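PDB 2YIH: Cel44C from Paenibacillus polymyxa, which hydrolyses the beta-1,4-glucan backbone of xyloglucan and cellulose-type substrates as an endo-acting glycoside hydrolase, through this family 44 catalytic part of a larger enzyme. Local coordinates for residues G114-D119 with N136-A141; E207-S212 with D264-S269; K454-A459 with P506-Y511; I371-V376 with A403-Y408. The protein carries 8 engineered substitutions. All blocks are in the same frame, centred on the assembly; numbering follows the deposited sequence. Where two conformers were deposited one is given.

Contact 1: G114-D119 with N136-A141. Engineered in segment 114-119: Ala118 (natural residue Lys).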
loop_
_atom_site.group_PDB
_atom_site.type_symbol
_atom_site.label_atom_id
_atom_site.label_comp_id
_atom_site.label_asym_id
_atom_site.label_seq_id
_atom_site.Cartn_x
_atom_site.Cartn_y
_atom_site.Cartn_z
ATOM N N GLY A 114 -6.559 -21.194 -6.684
ATOM C CA GLY A 114 -6.380 -22.604 -7.023
ATOM C C GLY A 114 -6.213 -22.876 -8.519
ATOM O O GLY A 114 -5.759 -23.972 -8.913
ATOM N N TYR A 115 -6.621 -21.920 -9.352
ATOM C CA TYR A 115 -6.472 -22.025 -10.807
ATOM C C TYR A 115 -6.009 -20.716 -11.434
ATOM O O TYR A 115 -6.266 -19.622 -10.884
ATOM C CB TYR A 115 -7.827 -22.387 -11.459
ATOM C CG TYR A 115 -8.422 -23.703 -10.946
ATOM C CD1 TYR A 115 -9.146 -23.742 -9.748
ATOM C CD2 TYR A 115 -8.221 -24.893 -11.647
ATOM C CE1 TYR A 115 -9.672 -24.945 -9.267
ATOM C CE2 TYR A 115 -8.766 -26.099 -11.185
ATOM C CZ TYR A 115 -9.427 -26.120 -9.976
ATOM O OH TYR A 115 -10.039 -27.295 -9.548
ATOM N N VAL A 116 -5.444 -20.824 -12.630
ATOM C CA VAL A 116 -5.056 -19.649 -13.402
ATOM C C VAL A 116 -5.555 -19.784 -14.849
ATOM O O VAL A 116 -5.902 -20.889 -15.286
ATOM C CB VAL A 116 -3.524 -19.387 -13.374
ATOM C CG1 VAL A 116 -3.076 -19.071 -11.910
ATOM C CG2 VAL A 116 -2.732 -20.624 -13.936
ATOM N N ALA A 117 -5.649 -18.651 -15.542
ATOM C CA ALA A 117 -6.195 -18.640 -16.918
ATOM C C ALA A 117 -5.392 -19.516 -17.882
ATOM O O ALA A 117 -4.172 -19.316 -18.071
ATOM C CB ALA A 117 -6.231 -17.229 -17.450
ATOM N N ALA A 118 -6.089 -20.414 -18.586
ATOM C CA ALA A 118 -5.408 -21.289 -19.541
ATOM C C ALA A 118 -5.246 -20.626 -20.895
ATOM O O ALA A 118 -4.500 -21.140 -21.748
ATOM C CB ALA A 118 -6.181 -22.614 -19.720
ATOM N N ASP A 119 -6.059 -19.600 -21.175
ATOM C CA ASP A 119 -6.058 -19.008 -22.521
ATOM C C ASP A 119 -6.379 -17.509 -22.423
ATOM O O ASP A 119 -6.604 -16.992 -21.322
ATOM C CB ASP A 119 -7.134 -19.689 -23.380
ATOM C CG ASP A 119 -8.489 -19.651 -22.727
ATOM O OD1 ASP A 119 -8.969 -18.533 -22.432
ATOM O OD2 ASP A 119 -9.094 -20.732 -22.515
ATOM N N ASN A 136 -6.108 -23.741 -15.820
ATOM C CA ASN A 136 -5.053 -24.676 -15.416
ATOM C C ASN A 136 -4.973 -24.679 -13.904
ATOM O O ASN A 136 -5.238 -23.655 -13.266
ATOM C CB ASN A 136 -3.699 -24.237 -15.996
ATOM C CG ASN A 136 -3.638 -24.377 -17.498
ATOM O OD1 ASN A 136 -4.256 -25.277 -18.059
ATOM N ND2 ASN A 136 -2.838 -23.524 -18.163
ATOM N N GLN A 137 -4.600 -25.824 -13.337
ATOM C CA GLN A 137 -4.522 -25.970 -11.879
ATOM C C GLN A 137 -3.190 -25.424 -11.376
ATOM O O GLN A 137 -2.131 -25.675 -11.972
ATOM C CB GLN A 137 -4.621 -27.446 -11.491
ATOM C CG GLN A 137 -5.910 -28.085 -11.814
ATOM C CD GLN A 137 -5.964 -29.532 -11.308
ATOM O OE1 GLN A 137 -5.317 -29.889 -10.298
ATOM N NE2 GLN A 137 -6.712 -30.370 -12.012
ATOM N N VAL A 138 -3.239 -24.725 -10.251
ATOM C CA VAL A 138 -2.009 -24.284 -9.540
ATOM C C VAL A 138 -1.471 -25.410 -8.632
ATOM O O VAL A 138 -2.245 -26.067 -7.886
ATOM C CB VAL A 138 -2.299 -23.026 -8.695
ATOM C CG1 VAL A 138 -1.064 -22.638 -7.813
ATOM C CG2 VAL A 138 -2.678 -21.830 -9.597
ATOM N N VAL A 139 -0.168 -25.683 -8.738
ATOM C CA VAL A 139 0.498 -26.621 -7.820
ATOM C C VAL A 139 1.666 -25.853 -7.230
ATOM O O VAL A 139 2.441 -25.239 -7.975
ATOM C CB VAL A 139 1.007 -27.865 -8.623
ATOM C CG1 VAL A 139 1.885 -28.781 -7.774
ATOM C CG2 VAL A 139 -0.236 -28.644 -9.215
ATOM N N ASN A 140 1.778 -25.883 -5.903
ATOM C CA ASN A 140 2.752 -25.037 -5.239
ATOM C C ASN A 140 4.155 -25.543 -5.423
ATOM O O ASN A 140 5.084 -24.743 -5.708
ATOM C CB ASN A 140 2.419 -24.905 -3.758
ATOM C CG ASN A 140 1.191 -24.073 -3.538
ATOM O OD1 ASN A 140 0.875 -23.184 -4.351
ATOM N ND2 ASN A 140 0.456 -24.382 -2.493
ATOM N N ALA A 141 4.327 -26.860 -5.270
ATOM C CA ALA A 141 5.672 -27.493 -5.383
ATOM C C ALA A 141 5.699 -28.583 -6.473
ATOM O O ALA A 141 4.985 -29.605 -6.385
ATOM C CB ALA A 141 6.104 -28.074 -4.021
#
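Asn136 and Val116 face each other as an antiparallel hydrogen-bonded pair, part of a short ladder of three backbone bonds that joins two strands. Val116 N donates to Asn136 O at 2.9 Å, in the carbonyl plane, and Asn136 N returns a bond of equal length to Val116 O. One step on, Val138 N reaches Gly114 O from above the carbonyl plane. Val138, second in buried surface to Asn136, brings its CB to 3.6 Å from Gly114 O, while its CG2, set beside the backbone N by a chi1 of 174°, lies 3.6 Å from Val116 CG1. The two valine side chains cross at about a right angle. Beyond the strand end, the Asn136 amide lies against Ala118, an engineered residue in place of the natural lysine. An alanine here would keep both backbone bonds but remove the amide that packs on Ala118, and would probably open a gap beside it. On the face of Tyr115 and Gln137, the glutamine CG packs 3.5 Å from Tyr115 CE2. Strand 135-139 lies between 115-117 and 156-158, near the calcium site that includes Glu56 and Asp154; Val138 also touches helix 159-170.

Contact 2: E207-S212 with D264-S269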
loop_
_atom_site.group_PDB
_atom_site.type_symbol
_atom_site.label_atom_id
_atom_site.label_comp_id
_atom_site.label_asym_id
_atom_site.label_seq_id
_atom_site.Cartn_x
_atom_site.Cartn_y
_atom_site.Cartn_z
ATOM N N GLU A 207 -9.234 -22.996 5.788
ATOM C CA GLU A 207 -8.804 -23.132 4.383
ATOM C C GLU A 207 -7.716 -22.108 4.028
ATOM O O GLU A 207 -6.723 -22.439 3.384
ATOM C CB GLU A 207 -9.991 -22.943 3.423
ATOM C CG GLU A 207 -9.548 -22.996 1.962
ATOM C CD GLU A 207 -10.643 -22.578 0.992
ATOM O OE1 GLU A 207 -11.766 -22.259 1.444
ATOM O OE2 GLU A 207 -10.366 -22.547 -0.227
ATOM N N LEU A 208 -7.986 -20.853 4.357
ATOM C CA LEU A 208 -7.056 -19.769 4.015
ATOM C C LEU A 208 -5.689 -20.017 4.658
ATOM O O LEU A 208 -4.657 -19.896 3.995
ATOM C CB LEU A 208 -7.626 -18.429 4.429
ATOM C CG LEU A 208 -6.727 -17.245 4.045
ATOM C CD1 LEU A 208 -6.353 -17.274 2.551
ATOM C CD2 LEU A 208 -7.418 -15.944 4.431
ATOM N N VAL A 209 -5.683 -20.368 5.942
ATOM C CA VAL A 209 -4.408 -20.671 6.608
ATOM C C VAL A 209 -3.688 -21.846 5.940
ATOM O O VAL A 209 -2.492 -21.782 5.680
ATOM C CB VAL A 209 -4.594 -20.929 8.118
ATOM C CG1 VAL A 209 -3.303 -21.566 8.734
ATOM C CG2 VAL A 209 -4.943 -19.625 8.816
ATOM N N ASP A 210 -4.411 -22.924 5.662
ATOM C CA ASP A 210 -3.804 -24.080 5.010
ATOM C C ASP A 210 -3.214 -23.749 3.629
ATOM O O ASP A 210 -2.105 -24.165 3.310
ATOM C CB ASP A 210 -4.810 -25.243 4.897
ATOM C CG ASP A 210 -5.137 -25.886 6.253
ATOM O OD1 ASP A 210 -4.402 -25.680 7.247
ATOM O OD2 ASP A 210 -6.161 -26.597 6.303
ATOM N N ARG A 211 -3.970 -23.000 2.810
ATOM C CA ARG A 211 -3.472 -22.619 1.484
ATOM C C ARG A 211 -2.224 -21.753 1.616
ATOM O O ARG A 211 -1.278 -21.902 0.847
ATOM C CB ARG A 211 -4.552 -21.834 0.732
ATOM C CG ARG A 211 -5.638 -22.731 0.153
ATOM C CD ARG A 211 -6.651 -21.899 -0.626
ATOM N NE ARG A 211 -7.763 -22.726 -1.112
ATOM C CZ ARG A 211 -7.709 -23.463 -2.222
ATOM N NH1 ARG A 211 -6.598 -23.492 -2.953
ATOM N NH2 ARG A 211 -8.745 -24.225 -2.574
ATOM N N SER A 212 -2.234 -20.886 2.616
ATOM C CA SER A 212 -1.140 -19.948 2.870
ATOM C C SER A 212 0.131 -20.657 3.312
ATOM O O SER A 212 1.238 -20.344 2.859
ATOM C CB SER A 212 -1.575 -18.958 3.975
ATOM O OG SER A 212 -2.642 -18.126 3.500
ATOM N N ASP A 264 -1.933 -15.809 14.782
ATOM C CA ASP A 264 -1.590 -16.892 15.696
ATOM C C ASP A 264 -1.406 -18.199 14.937
ATOM O O ASP A 264 -0.478 -18.970 15.209
ATOM C CB ASP A 264 -2.700 -17.019 16.763
ATOM C CG ASP A 264 -2.313 -17.932 17.917
ATOM O OD1 ASP A 264 -1.139 -17.953 18.304
ATOM O OD2 ASP A 264 -3.230 -18.569 18.487
ATOM N N GLN A 265 -2.279 -18.462 13.959
ATOM C CA GLN A 265 -2.187 -19.722 13.203
ATOM C C GLN A 265 -0.960 -19.751 12.303
ATOM O O GLN A 265 -0.321 -20.800 12.172
ATOM C CB GLN A 265 -3.468 -19.980 12.371
ATOM C CG GLN A 265 -4.722 -20.259 13.249
ATOM C CD GLN A 265 -4.563 -21.487 14.152
ATOM O OE1 GLN A 265 -4.749 -21.417 15.385
ATOM N NE2 GLN A 265 -4.105 -22.567 13.565
ATOM N N MET A 266 -0.590 -18.605 11.731
ATOM C CA MET A 266 0.641 -18.533 10.928
ATOM C C MET A 266 1.885 -18.686 11.819
ATOM O O MET A 266 2.846 -19.367 11.438
ATOM C CB MET A 266 0.698 -17.257 10.057
ATOM C CG MET A 266 -0.403 -17.215 8.957
ATOM S SD MET A 266 -0.257 -18.600 7.804
ATOM C CE MET A 266 1.168 -18.078 6.819
ATOM N N ARG A 267 1.811 -18.126 13.016
ATOM C CA ARG A 267 2.891 -18.302 14.007
ATOM C C ARG A 267 3.051 -19.769 14.390
ATOM O O ARG A 267 4.160 -20.315 14.350
ATOM C CB ARG A 267 2.636 -17.433 15.226
ATOM C CG ARG A 267 3.840 -17.397 16.127
ATOM C CD ARG A 267 3.431 -17.358 17.503
ATOM N NE ARG A 267 4.615 -17.278 18.363
ATOM C CZ ARG A 267 4.610 -16.637 19.517
ATOM N NH1 ARG A 267 3.505 -16.057 19.917
ATOM N NH2 ARG A 267 5.719 -16.558 20.258
ATOM N N LEU A 268 1.925 -20.429 14.686
ATOM C CA LEU A 268 1.913 -21.872 14.999
ATOM C C LEU A 268 2.441 -22.727 13.856
ATOM O O LEU A 268 3.288 -23.615 14.053
ATOM C CB LEU A 268 0.495 -22.338 15.350
ATOM C CG LEU A 268 -0.106 -21.977 16.695
ATOM C CD1 LEU A 268 -1.629 -22.121 16.683
ATOM C CD2 LEU A 268 0.491 -22.898 17.747
ATOM N N SER A 269 1.948 -22.481 12.630
ATOM C CA SER A 269 2.420 -23.237 11.498
ATOM C C SER A 269 3.918 -23.035 11.238
ATOM O O SER A 269 4.625 -23.971 10.852
ATOM C CB SER A 269 1.602 -22.880 10.250
ATOM O OG SER A 269 0.225 -23.235 10.446
#
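Val209 has a chi1 of 167°, which sets CG1 anti to the backbone N and CG2 beside it, and both methyls thereby straddle the CB of Gln265. Met266 is bent at chi2 and again at chi3, a double turn that brings its thioether end round to Ser212. The segment axes stay 10.4 Å apart, and side chains from both helices bridge the distance. Val209 CG2 lies 3.9 Å from Gln265 CB, the valine and glutamine side chains crossing at about a right angle. The other Val209 methyl, CG1, faces the sulfur of Met266 and the hydroxyl of Ser269, both at the far limit of contact. On the next turn, Ser212 CB packs 4.0 Å from Met266 CE, offering its carbon and not its oxygen.

The two serines explain how hydroxyls fit into this apolar seam. Ser212 OG bonds back to Leu208 O at 2.7 Å, and Ser269 OG likewise to Gln265 O at 3.0 Å. Each carbonyl also takes the backbone N of the same serine, from the opposite face of its plane, so each hydroxyl has an acceptor for its proton within its own helix. Tyr261 and Tyr262 extend the packing along the second helix. Successive outer helices lying side by side at a modest angle, here 38°, are characteristic of the (beta/alpha)8 barrel, the catalytic fold of this family.

Contact 3: K454-A459 with P506-Y511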
loop_
_atom_site.group_PDB
_atom_site.type_symbol
_atom_site.label_atom_id
_atom_site.label_comp_id
_atom_site.label_asym_id
_atom_site.label_seq_id
_atom_site.Cartn_x
_atom_site.Cartn_y
_atom_site.Cartn_z
ATOM N N LYS A 454 -6.096 22.392 6.008
ATOM C CA LYS A 454 -7.279 21.655 5.549
ATOM C C LYS A 454 -8.532 22.540 5.515
ATOM O O LYS A 454 -9.597 22.114 5.038
ATOM C CB LYS A 454 -7.543 20.457 6.471
ATOM C CG LYS A 454 -6.421 19.404 6.475
ATOM C CD LYS A 454 -6.672 18.307 7.498
ATOM C CE LYS A 454 -6.148 18.698 8.868
ATOM N NZ LYS A 454 -6.526 17.690 9.885
ATOM N N SER A 455 -8.430 23.756 6.058
ATOM C CA SER A 455 -9.581 24.676 5.997
ATOM C C SER A 455 -9.903 25.031 4.556
ATOM O O SER A 455 -9.006 25.313 3.752
ATOM C CB SER A 455 -9.329 25.977 6.757
ATOM O OG SER A 455 -10.464 26.854 6.578
ATOM N N MET A 456 -11.196 25.054 4.241
ATOM C CA MET A 456 -11.601 25.445 2.898
ATOM C C MET A 456 -11.653 26.958 2.751
ATOM O O MET A 456 -11.639 27.466 1.629
ATOM C CB MET A 456 -12.956 24.841 2.538
ATOM C CG MET A 456 -12.928 23.337 2.408
ATOM S SD MET A 456 -14.391 22.746 1.562
ATOM C CE MET A 456 -13.999 23.245 -0.113
ATOM N N ASP A 457 -11.665 27.683 3.873
ATOM C CA ASP A 457 -12.036 29.114 3.928
ATOM C C ASP A 457 -10.961 30.034 4.530
ATOM O O ASP A 457 -10.903 31.237 4.231
ATOM C CB ASP A 457 -13.289 29.293 4.785
ATOM C CG ASP A 457 -14.453 28.464 4.306
ATOM O OD1 ASP A 457 -14.761 28.525 3.106
ATOM O OD2 ASP A 457 -15.089 27.783 5.144
ATOM N N SER A 458 -10.212 29.505 5.493
ATOM C CA SER A 458 -9.417 30.392 6.351
ATOM C C SER A 458 -7.923 30.070 6.367
ATOM O O SER A 458 -7.544 28.972 6.755
ATOM C CB SER A 458 -9.973 30.378 7.782
ATOM O OG SER A 458 -11.386 30.611 7.789
ATOM N N ALA A 459 -7.089 31.059 6.033
ATOM C CA ALA A 459 -5.638 30.941 6.205
ATOM C C ALA A 459 -5.344 30.870 7.690
ATOM O O ALA A 459 -6.168 31.287 8.509
ATOM C CB ALA A 459 -4.923 32.139 5.598
ATOM N N PRO A 506 -2.141 29.432 3.405
ATOM C CA PRO A 506 -3.486 29.723 2.896
ATOM C C PRO A 506 -4.379 28.487 2.985
ATOM O O PRO A 506 -3.861 27.377 3.183
ATOM C CB PRO A 506 -3.228 30.059 1.407
ATOM C CG PRO A 506 -1.844 30.486 1.363
ATOM C CD PRO A 506 -1.120 29.609 2.372
ATOM N N PRO A 507 -5.696 28.656 2.812
ATOM C CA PRO A 507 -6.584 27.499 2.827
ATOM C C PRO A 507 -6.165 26.497 1.738
ATOM O O PRO A 507 -5.637 26.892 0.686
ATOM C CB PRO A 507 -7.941 28.107 2.425
ATOM C CG PRO A 507 -7.801 29.572 2.698
ATOM C CD PRO A 507 -6.410 29.882 2.396
ATOM N N LEU A 508 -6.437 25.215 1.985
ATOM C CA LEU A 508 -6.229 24.177 0.962
ATOM C C LEU A 508 -4.843 24.281 0.329
ATOM O O LEU A 508 -4.706 24.262 -0.888
ATOM C CB LEU A 508 -7.335 24.269 -0.098
ATOM C CG LEU A 508 -8.738 24.136 0.529
ATOM C CD1 LEU A 508 -9.888 24.345 -0.492
ATOM C CD2 LEU A 508 -8.921 22.807 1.260
ATOM N N THR A 509 -3.799 24.354 1.157
ATOM C CA THR A 509 -2.403 24.461 0.665
ATOM C C THR A 509 -1.511 23.499 1.456
ATOM O O THR A 509 -1.728 23.312 2.656
ATOM C CB THR A 509 -1.862 25.886 0.869
ATOM O OG1 THR A 509 -2.723 26.796 0.179
ATOM C CG2 THR A 509 -0.458 26.058 0.359
ATOM N N ALA A 510 -0.569 22.857 0.767
ATOM C CA ALA A 510 0.432 22.024 1.447
ATOM C C ALA A 510 1.801 22.551 1.077
ATOM O O ALA A 510 2.048 22.814 -0.095
ATOM C CB ALA A 510 0.293 20.574 1.001
ATOM N N TYR A 511 2.687 22.707 2.062
ATOM C CA TYR A 511 4.073 23.132 1.802
ATOM C C TYR A 511 5.042 22.101 2.366
ATOM O O TYR A 511 4.752 21.456 3.411
ATOM C CB TYR A 511 4.410 24.454 2.522
ATOM C CG TYR A 511 3.664 25.698 2.051
ATOM C CD1 TYR A 511 3.762 26.124 0.723
ATOM C CD2 TYR A 511 2.974 26.507 2.974
ATOM C CE1 TYR A 511 3.135 27.295 0.298
ATOM C CE2 TYR A 511 2.300 27.667 2.556
ATOM C CZ TYR A 511 2.405 28.053 1.213
ATOM O OH TYR A 511 1.757 29.193 0.801
#
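Pro507 and Leu508 fill the concave side of the turn formed by 454-459, a compact example of how a loop without regular structure packs against apolar side chains. The proline ring lies along the loop backbone: its CB is 3.3 Å from Ser455 O, and its CG packs against the peptide joining Asp457 to Ser458. Further along, Ala459 CB rests 3.9 Å from Pro506 CA and also meets the CD of Pro507. Leu508 brings its branch point to the other end of the turn. With CG beside the backbone N (chi1 -57°), CD1 reaches Met456 CA at 4.0 Å and CD2 lies 3.5 Å from Ser455 O, with Lys454 O on the same side at 3.9 Å. Across the segments, Leu508 N gives a weak bond to Ser455 O, bent to 127° at the hydrogen.

A second shell holds these groups in place. Ser455 OG accepts from Ser458 N (2.9 Å) and from Asp457 N, an ST motif with an ST turn that fixes the curl of the loop. On the other segment, Thr509 OG1 bonds to Pro507 O, and Leu508 and Thr509 form a G1 beta bulge opposite Asn453. Helices 303-311 and 367-382 cover Leu508 through Met310 and Ile367. With an alanine here, a gap would probably open where the leucine methyls lie, costing Met456 CG, Met310 and Ile367 an apolar contact. The chemistry is divided: polar bonds made largely within each segment set the shapes, whereas between them apolar proline and leucine carbons lie against the loop's backbone, with one weak N-H...O bond.

Contact 4: I371-V376 with A403-Y408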
loop_
_atom_site.group_PDB
_atom_site.type_symbol
_atom_site.label_atom_id
_atom_site.label_comp_id
_atom_site.label_asym_id
_atom_site.label_seq_id
_atom_site.Cartn_x
_atom_site.Cartn_y
_atom_site.Cartn_z
ATOM N N ILE A 371 -4.310 16.959 -0.307
ATOM C CA ILE A 371 -4.060 17.208 1.103
ATOM C C ILE A 371 -4.268 15.955 1.956
ATOM O O ILE A 371 -3.455 15.660 2.857
ATOM C CB ILE A 371 -4.871 18.402 1.616
ATOM C CG1 ILE A 371 -4.375 19.672 0.939
ATOM C CG2 ILE A 371 -4.748 18.532 3.154
ATOM C CD1 ILE A 371 -5.164 20.882 1.314
ATOM N N ALA A 372 -5.297 15.178 1.664
ATOM C CA ALA A 372 -5.473 13.906 2.383
ATOM C C ALA A 372 -4.209 13.046 2.276
ATOM O O ALA A 372 -3.712 12.551 3.290
ATOM C CB ALA A 372 -6.703 13.141 1.867
ATOM N N MET A 373 -3.637 12.946 1.072
ATOM C CA MET A 373 -2.482 12.096 0.866
ATOM C C MET A 373 -1.226 12.673 1.460
ATOM O O MET A 373 -0.355 11.929 1.904
ATOM C CB MET A 373 -2.268 11.819 -0.626
ATOM C CG MET A 373 -3.199 10.766 -1.158
ATOM S SD MET A 373 -2.885 9.136 -0.420
ATOM C CE MET A 373 -1.409 8.541 -1.259
ATOM N N THR A 374 -1.091 13.992 1.477
ATOM C CA THR A 374 0.044 14.598 2.114
ATOM C C THR A 374 0.019 14.285 3.618
ATOM O O THR A 374 1.060 14.116 4.247
ATOM C CB THR A 374 0.045 16.093 1.816
ATOM O OG1 THR A 374 -0.019 16.274 0.386
ATOM C CG2 THR A 374 1.276 16.733 2.368
ATOM N N ASP A 375 -1.186 14.177 4.174
ATOM C CA ASP A 375 -1.284 13.837 5.596
ATOM C C ASP A 375 -0.981 12.315 5.762
ATOM O O ASP A 375 -0.190 11.908 6.604
ATOM C CB ASP A 375 -2.673 14.203 6.159
ATOM C CG ASP A 375 -2.692 14.274 7.689
ATOM O OD1 ASP A 375 -1.621 14.174 8.304
ATOM O OD2 ASP A 375 -3.800 14.386 8.263
ATOM N N VAL A 376 -1.597 11.497 4.915
ATOM C CA VAL A 376 -1.458 10.026 5.014
ATOM C C VAL A 376 -0.003 9.619 4.882
ATOM O O VAL A 376 0.468 8.810 5.666
ATOM C CB VAL A 376 -2.341 9.296 3.939
ATOM C CG1 VAL A 376 -1.954 7.758 3.832
ATOM C CG2 VAL A 376 -3.867 9.478 4.267
ATOM N N ALA A 403 0.875 14.876 -6.866
ATOM C CA ALA A 403 1.417 16.056 -6.149
ATOM C C ALA A 403 1.865 15.731 -4.722
ATOM O O ALA A 403 2.953 16.097 -4.313
ATOM C CB ALA A 403 0.381 17.227 -6.101
ATOM N N ALA A 404 1.052 14.962 -4.015
ATOM C CA ALA A 404 1.374 14.579 -2.625
ATOM C C ALA A 404 2.662 13.771 -2.586
ATOM O O ALA A 404 3.537 14.047 -1.743
ATOM C CB ALA A 404 0.211 13.792 -1.984
ATOM N N TYR A 405 2.797 12.778 -3.474
ATOM C CA TYR A 405 4.059 12.016 -3.502
ATOM C C TYR A 405 5.241 12.923 -3.821
ATOM O O TYR A 405 6.293 12.801 -3.208
ATOM C CB TYR A 405 4.036 10.828 -4.492
ATOM C CG TYR A 405 3.240 9.654 -3.955
ATOM C CD1 TYR A 405 3.814 8.748 -3.041
ATOM C CD2 TYR A 405 1.913 9.475 -4.337
ATOM C CE1 TYR A 405 3.056 7.684 -2.505
ATOM C CE2 TYR A 405 1.157 8.408 -3.833
ATOM C CZ TYR A 405 1.740 7.525 -2.907
ATOM O OH TYR A 405 1.001 6.520 -2.334
ATOM N N LYS A 406 5.086 13.762 -4.836
ATOM C CA LYS A 406 6.198 14.626 -5.249
ATOM C C LYS A 406 6.551 15.584 -4.114
ATOM O O LYS A 406 7.716 15.895 -3.939
ATOM C CB LYS A 406 5.848 15.400 -6.530
ATOM C CG LYS A 406 5.818 14.450 -7.716
ATOM C CD LYS A 406 5.098 15.020 -8.957
ATOM C CE LYS A 406 5.861 16.185 -9.538
ATOM N NZ LYS A 406 5.005 16.940 -10.524
ATOM N N LEU A 407 5.565 16.043 -3.343
ATOM C CA LEU A 407 5.894 16.945 -2.234
ATOM C C LEU A 407 6.847 16.279 -1.221
ATOM O O LEU A 407 7.752 16.955 -0.654
ATOM C CB LEU A 407 4.633 17.510 -1.557
ATOM C CG LEU A 407 4.903 18.682 -0.600
ATOM C CD1 LEU A 407 5.242 19.930 -1.384
ATOM C CD2 LEU A 407 3.650 18.933 0.258
ATOM N N TYR A 408 6.673 14.966 -1.020
ATOM C CA TYR A 408 7.575 14.191 -0.151
ATOM C C TYR A 408 8.866 13.725 -0.831
ATOM O O TYR A 408 9.890 13.551 -0.146
ATOM C CB TYR A 408 6.844 12.943 0.408
ATOM C CG TYR A 408 6.001 13.254 1.627
ATOM C CD1 TYR A 408 4.755 13.858 1.502
ATOM C CD2 TYR A 408 6.506 13.055 2.910
ATOM C CE1 TYR A 408 4.004 14.185 2.597
ATOM C CE2 TYR A 408 5.727 13.356 4.046
ATOM C CZ TYR A 408 4.508 13.952 3.882
ATOM O OH TYR A 408 3.707 14.267 4.973
#
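Thr374 and Ala404 mark the closest approach of the last two helices of the (beta/alpha)8 barrel, one following strand 353-359 and the other strand 387-390. The segment axes come within 8.6 Å, at 40° to each other, and the small residues at the crossing illustrate how such proximity is accommodated.

Close packing forms the centre. Ala404 CB fits between Met373 and Thr374, tight at 3.4 Å from Met373 CB and equally near Thr374 OG1. That hydroxyl has its polar partner in Gly370 O, one turn back in its own helix. With its methyl anti to the backbone N, Thr374 turns CG2 to the aromatic side, 3.7 Å from Tyr408 CE1 and 3.9 Å from Leu407 CD2. Strands 446-453 and 474-481 of the beta domain also pack on Thr374, so this pair of helices belongs to the interface between barrel and sandwich.

The methionine methyl makes a further apolar contact. Met373, bent at both chi2 and chi3, carries CE to the phenol end of Tyr405, 3.6 Å from CE2 and oblique to the ring, and 3.3 Å from Tyr405 OH.

The polar link comes from the other tyrosine, whose ring also meets Phe418 in an edge-to-face stack. Tyr408 OH donates to Thr374 O at 2.7 Å, nearly along the C=O axis, with the carbonyl oxygen at the edge of the ring and near its plane.

How the contacts relate
Contacts 2 and 4 are buried pairings of barrel helices at similar angles, yet they differ in kind: 207-212 with 264-269 meets through van der Waals contacts of side chains, with no bond across, whereas the closer pair in contact 4 adds a tyrosine-to-backbone bond. Contacts 1 and 3 are only partly buried. Contact 1 is a short antiparallel pairing beside the calcium site, dominated by backbone bonds; contact 3 relies on apolar side chains against a loop. Neighbours are linked as well: Gly114 touches Arg211 between contacts 1 and 2, while Ile371 of contact 4 packs on Leu508 of contact 3, joining barrel to beta domain. Contacts 1 and 3 lie about 52 Å apart, centre to centre.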